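Local coordinates for uncharacterized protein (PDB 3RQB) that is of unknown function but has a double hot dog fold and is probably an acyl-CoA thioesterase, at residues F40-K50 with D181-T191. Numbering follows the deposited sequence.
Sequences FGGITAATMLK and DHAALAALCDT
Ala46 and Ala183 touch through their methyl groups where the central helices of two hot dog domains pack together. Helix 41-50 belongs to the N-terminal domain and helix 182-188 to the C-terminal one. This pairing is characteristic of the double hot dog fold. The helices run nearly antiparallel, their axes 7.7 Å apart. Small residues permit this closeness: the CA atoms of Gly42 and Ala187 are 3.7 Å apart, and Ala187 CB lies against Gly42 O.

At the start of helix 41-50, chi1 of 169° turns the Phe40 ring to where Gly42 N lies over its centre, 3.5 Å above the plane. The ring edge meets the backbone of Asp190 and Thr191. The Asp190 carboxylate is nearly parallel to the ring (5°) but displaced to the side of Gly42 N, with OD2 near CE1. Trp146 also stacks on this ring. With an alanine in place of Phe40, Trp146 would probably lose its stacking partner and a gap would open beside Asp190.

Two turns further along, Leu49 CD2 rests on the backbone of Ala183, 3.7 Å from its CA. Lys50, past which the helix continues, bends at chi2 and chi3, laying CD against Ala183 CB at 3.6 Å. Its NZ makes a long salt bridge to Asp181 OD2. Asp181 OD1 caps its own helix, accepting from Ala184 N at 3.1 Å on its syn side, though 30° out of the carboxylate plane.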
ATOM      1  N   PHE B  40      -7.307 -15.060 -10.048  1.00 54.67           N
ATOM      2  CA  PHE B  40      -7.610 -14.456  -8.765  1.00 53.93           C
ATOM      3  C   PHE B  40      -6.379 -13.729  -8.242  1.00 54.74           C
ATOM      4  O   PHE B  40      -5.292 -14.306  -8.154  1.00 56.07           O
ATOM      5  CB  PHE B  40      -8.058 -15.539  -7.783  1.00 53.70           C
ATOM      6  CG  PHE B  40      -8.138 -15.077  -6.364  1.00 54.68           C
ATOM      7  CD1 PHE B  40      -8.911 -13.982  -6.020  1.00 60.24           C
ATOM      8  CD2 PHE B  40      -7.454 -15.749  -5.366  1.00 55.13           C
ATOM      9  CE1 PHE B  40      -8.993 -13.560  -4.706  1.00 61.63           C
ATOM     10  CE2 PHE B  40      -7.529 -15.334  -4.050  1.00 56.60           C
ATOM     11  CZ  PHE B  40      -8.301 -14.241  -3.718  1.00 59.56           C
ATOM     12  N   GLY B  41      -6.554 -12.460  -7.896  1.00 48.21           N
ATOM     13  CA  GLY B  41      -5.432 -11.624  -7.526  1.00 39.26           C
ATOM     14  C   GLY B  41      -4.643 -12.153  -6.353  1.00 38.87           C
ATOM     15  O   GLY B  41      -3.423 -12.027  -6.309  1.00 38.30           O
ATOM     16  N   GLY B  42      -5.343 -12.742  -5.393  1.00 43.74           N
ATOM     17  CA  GLY B  42      -4.717 -13.175  -4.160  1.00 42.91           C
ATOM     18  C   GLY B  42      -3.772 -14.329  -4.405  1.00 47.52           C
ATOM     19  O   GLY B  42      -2.773 -14.499  -3.700  1.00 48.94           O
ATOM     20  N   ILE B  43      -4.087 -15.136  -5.412  1.00 45.92           N
ATOM     21  CA  ILE B  43      -3.235 -16.268  -5.714  1.00 44.58           C
ATOM     22  C   ILE B  43      -1.995 -15.806  -6.448  1.00 43.13           C
ATOM     23  O   ILE B  43      -0.897 -16.329  -6.234  1.00 46.61           O
ATOM     24  CB  ILE B  43      -3.945 -17.316  -6.554  1.00 49.23           C
ATOM     25  CG1 ILE B  43      -3.411 -18.687  -6.164  1.00 50.86           C
ATOM     26  CG2 ILE B  43      -3.742 -17.038  -8.042  1.00 52.51           C
ATOM     27  CD1 ILE B  43      -3.161 -18.805  -4.673  1.00 51.40           C
ATOM     28  N   THR B  44      -2.180 -14.821  -7.318  1.00 39.30           N
ATOM     29  CA  THR B  44      -1.080 -14.263  -8.077  1.00 41.69           C
ATOM     30  C   THR B  44      -0.102 -13.594  -7.129  1.00 46.23           C
ATOM     31  O   THR B  44       1.107 -13.639  -7.329  1.00 54.40           O
ATOM     32  CB  THR B  44      -1.575 -13.214  -9.067  1.00 46.46           C
ATOM     33  OG1 THR B  44      -2.563 -13.793  -9.927  1.00 54.01           O
ATOM     34  CG2 THR B  44      -0.411 -12.685  -9.893  1.00 45.66           C
ATOM     35  N   ALA B  45      -0.639 -12.966  -6.093  1.00 46.87           N
ATOM     36  CA  ALA B  45       0.179 -12.247  -5.125  1.00 47.34           C
ATOM     37  C   ALA B  45       0.900 -13.213  -4.193  1.00 41.08           C
ATOM     38  O   ALA B  45       2.074 -13.011  -3.884  1.00 35.37           O
ATOM     39  CB  ALA B  45      -0.672 -11.247  -4.329  1.00 45.78           C
ATOM     40  N   ALA B  46       0.190 -14.251  -3.744  1.00 43.47           N
ATOM     41  CA  ALA B  46       0.789 -15.319  -2.945  1.00 41.14           C
ATOM     42  C   ALA B  46       1.945 -15.913  -3.738  1.00 43.40           C
ATOM     43  O   ALA B  46       3.072 -16.010  -3.255  1.00 39.44           O
ATOM     44  CB  ALA B  46      -0.239 -16.384  -2.628  1.00 36.23           C
ATOM     45  N   THR B  47       1.662 -16.278  -4.981  1.00 47.98           N
ATOM     46  CA  THR B  47       2.712 -16.687  -5.904  1.00 51.49           C
ATOM     47  C   THR B  47       3.901 -15.709  -5.971  1.00 45.54           C
ATOM     48  O   THR B  47       5.043 -16.132  -5.888  1.00 48.77           O
ATOM     49  CB  THR B  47       2.148 -16.895  -7.308  1.00 55.76           C
ATOM     50  OG1 THR B  47       1.272 -18.025  -7.292  1.00 56.73           O
ATOM     51  CG2 THR B  47       3.274 -17.145  -8.283  1.00 57.19           C
HETATM   52  N   MSE B  48       3.641 -14.414  -6.124  1.00 44.51           N
HETATM   53  CA  MSE B  48       4.717 -13.422  -6.155  1.00 49.25           C
HETATM   54  C   MSE B  48       5.587 -13.488  -4.905  1.00 51.23           C
HETATM   55  O   MSE B  48       6.786 -13.216  -4.967  1.00 50.80           O
HETATM   56  CB  MSE B  48       4.165 -11.999  -6.314  1.00 56.60           C
HETATM   57  CG  MSE B  48       3.636 -11.687  -7.707  1.00 62.61           C
HETATM   58 SE   MSE B  48       4.958 -12.037  -9.104  0.75 62.00          SE
HETATM   59  CE  MSE B  48       5.365 -10.194  -9.594  1.00 59.57           C
ATOM     60  N   LEU B  49       4.978 -13.840  -3.772  1.00 49.33           N
ATOM     61  CA  LEU B  49       5.672 -13.866  -2.477  1.00 46.19           C
ATOM     62  C   LEU B  49       6.555 -15.107  -2.248  1.00 45.49           C
ATOM     63  O   LEU B  49       7.679 -15.007  -1.717  1.00 38.30           O
ATOM     64  CB  LEU B  49       4.654 -13.731  -1.344  1.00 47.31           C
ATOM     65  CG  LEU B  49       5.194 -13.714   0.087  1.00 45.05           C
ATOM     66  CD1 LEU B  49       6.083 -12.499   0.326  1.00 39.43           C
ATOM     67  CD2 LEU B  49       4.039 -13.737   1.078  1.00 43.46           C
ATOM     68  N   LYS B  50       6.041 -16.271  -2.643  1.00 44.58           N
ATOM     69  CA  LYS B  50       6.789 -17.511  -2.514  1.00 50.18           C
ATOM     70  C   LYS B  50       8.126 -17.363  -3.198  1.00 48.59           C
ATOM     71  O   LYS B  50       9.141 -17.805  -2.673  1.00 49.90           O
ATOM     72  CB  LYS B  50       6.032 -18.682  -3.133  1.00 65.68           C
ATOM     73  CG  LYS B  50       4.723 -18.990  -2.443  1.00 80.71           C
ATOM     74  CD  LYS B  50       4.908 -19.108  -0.937  1.00 92.20           C
ATOM     75  CE  LYS B  50       5.661 -20.374  -0.551  1.00 97.87           C
ATOM     76  NZ  LYS B  50       5.828 -20.471   0.932  1.00101.95           N
ATOM     77  N   ASP B 181      -0.001 -19.636   6.680  1.00 60.97           N
ATOM     78  CA  ASP B 181       1.336 -19.074   6.520  1.00 58.53           C
ATOM     79  C   ASP B 181       1.222 -17.732   5.807  1.00 51.35           C
ATOM     80  O   ASP B 181       0.126 -17.255   5.558  1.00 52.39           O
ATOM     81  CB  ASP B 181       2.261 -20.037   5.766  1.00 62.00           C
ATOM     82  CG  ASP B 181       1.993 -20.072   4.273  1.00 67.23           C
ATOM     83  OD1 ASP B 181       0.893 -19.674   3.842  1.00 66.65           O
ATOM     84  OD2 ASP B 181       2.894 -20.509   3.526  1.00 73.58           O
ATOM     85  N   HIS B 182       2.344 -17.118   5.469  1.00 45.90           N
ATOM     86  CA  HIS B 182       2.297 -15.757   4.945  1.00 45.67           C
ATOM     87  C   HIS B 182       1.601 -15.624   3.596  1.00 41.74           C
ATOM     88  O   HIS B 182       0.731 -14.771   3.417  1.00 33.22           O
ATOM     89  CB  HIS B 182       3.698 -15.150   4.915  1.00 53.88           C
ATOM     90  CG  HIS B 182       4.297 -14.977   6.278  1.00 64.17           C
ATOM     91  ND1 HIS B 182       4.136 -13.826   7.024  1.00 68.11           N
ATOM     92  CD2 HIS B 182       5.033 -15.818   7.043  1.00 66.27           C
ATOM     93  CE1 HIS B 182       4.756 -13.962   8.182  1.00 70.88           C
ATOM     94  NE2 HIS B 182       5.309 -15.162   8.219  1.00 70.07           N
ATOM     95  N   ALA B 183       1.968 -16.467   2.642  1.00 48.16           N
ATOM     96  CA  ALA B 183       1.379 -16.339   1.312  1.00 51.07           C
ATOM     97  C   ALA B 183      -0.142 -16.570   1.341  1.00 50.50           C
ATOM     98  O   ALA B 183      -0.904 -15.846   0.700  1.00 48.08           O
ATOM     99  CB  ALA B 183       2.078 -17.263   0.310  1.00 41.48           C
ATOM    100  N   ALA B 184      -0.574 -17.568   2.105  1.00 48.98           N
ATOM    101  CA  ALA B 184      -1.989 -17.909   2.199  1.00 47.12           C
ATOM    102  C   ALA B 184      -2.739 -16.711   2.740  1.00 51.40           C
ATOM    103  O   ALA B 184      -3.885 -16.417   2.353  1.00 48.12           O
ATOM    104  CB  ALA B 184      -2.174 -19.094   3.119  1.00 44.53           C
ATOM    105  N   LEU B 185      -2.060 -16.021   3.645  1.00 50.75           N
ATOM    106  CA  LEU B 185      -2.606 -14.865   4.319  1.00 39.46           C
ATOM    107  C   LEU B 185      -2.764 -13.693   3.353  1.00 35.06           C
ATOM    108  O   LEU B 185      -3.815 -13.068   3.303  1.00 35.92           O
ATOM    109  CB  LEU B 185      -1.698 -14.501   5.486  1.00 34.91           C
ATOM    110  CG  LEU B 185      -2.141 -13.282   6.287  1.00 36.25           C
ATOM    111  CD1 LEU B 185      -3.643 -13.327   6.561  1.00 36.88           C
ATOM    112  CD2 LEU B 185      -1.348 -13.175   7.581  1.00 23.84           C
ATOM    113  N   ALA B 186      -1.726 -13.407   2.577  1.00 35.17           N
ATOM    114  CA  ALA B 186      -1.836 -12.433   1.500  1.00 32.26           C
ATOM    115  C   ALA B 186      -3.072 -12.736   0.641  1.00 34.41           C
ATOM    116  O   ALA B 186      -3.886 -11.850   0.340  1.00 32.45           O
ATOM    117  CB  ALA B 186      -0.574 -12.464   0.635  1.00 27.51           C
ATOM    118  N   ALA B 187      -3.219 -13.996   0.248  1.00 34.85           N
ATOM    119  CA  ALA B 187      -4.307 -14.354  -0.654  1.00 33.45           C
ATOM    120  C   ALA B 187      -5.649 -14.048  -0.012  1.00 38.93           C
ATOM    121  O   ALA B 187      -6.560 -13.564  -0.677  1.00 46.50           O
ATOM    122  CB  ALA B 187      -4.217 -15.812  -1.089  1.00 20.03           C
ATOM    123  N   LEU B 188      -5.760 -14.305   1.286  1.00 39.26           N
ATOM    124  CA  LEU B 188      -7.032 -14.118   1.968  1.00 41.96           C
ATOM    125  C   LEU B 188      -7.488 -12.678   1.963  1.00 43.88           C
ATOM    126  O   LEU B 188      -8.633 -12.400   2.284  1.00 47.58           O
ATOM    127  CB  LEU B 188      -6.974 -14.648   3.396  1.00 40.43           C
ATOM    128  CG  LEU B 188      -7.181 -16.164   3.447  1.00 42.92           C
ATOM    129  CD1 LEU B 188      -6.732 -16.723   4.779  1.00 49.10           C
ATOM    130  CD2 LEU B 188      -8.634 -16.525   3.181  1.00 39.10           C
ATOM    131  N   CYS B 189      -6.590 -11.768   1.595  1.00 46.34           N
ATOM    132  CA  CYS B 189      -6.909 -10.340   1.570  1.00 48.44           C
ATOM    133  C   CYS B 189      -7.551  -9.893   0.269  1.00 55.78           C
ATOM    134  O   CYS B 189      -8.066  -8.777   0.182  1.00 67.35           O
ATOM    135  CB  CYS B 189      -5.666  -9.501   1.824  1.00 45.79           C
ATOM    136  SG  CYS B 189      -4.772  -9.941   3.332  1.00 58.11           S
ATOM    137  N   ASP B 190      -7.469 -10.732  -0.757  1.00 49.96           N
ATOM    138  CA  ASP B 190      -8.246 -10.506  -1.966  1.00 48.65           C
ATOM    139  C   ASP B 190      -9.552 -11.297  -1.977  1.00 43.36           C
ATOM    140  O   ASP B 190     -10.248 -11.330  -2.991  1.00 46.50           O
ATOM    141  CB  ASP B 190      -7.445 -10.727  -3.250  1.00 59.62           C
ATOM    142  CG  ASP B 190      -8.145 -10.130  -4.464  1.00 74.79           C
ATOM    143  OD1 ASP B 190      -8.815  -9.091  -4.277  1.00 79.84           O
ATOM    144  OD2 ASP B 190      -8.055 -10.687  -5.586  1.00 80.53           O
ATOM    145  N   THR B 191      -9.875 -11.961  -0.872  1.00 37.50           N
ATOM    146  CA  THR B 191     -11.090 -12.777  -0.844  1.00 45.48           C
ATOM    147  C   THR B 191     -12.364 -11.946  -0.615  1.00 51.96           C
ATOM    148  O   THR B 191     -13.474 -12.481  -0.598  1.00 54.44           O
ATOM    149  CB  THR B 191     -11.008 -13.900   0.211  1.00 44.10           C
ATOM    150  OG1 THR B 191     -10.961 -13.333   1.524  1.00 42.87           O
ATOM    151  CG2 THR B 191      -9.775 -14.739  -0.007  1.00 46.20           C
TER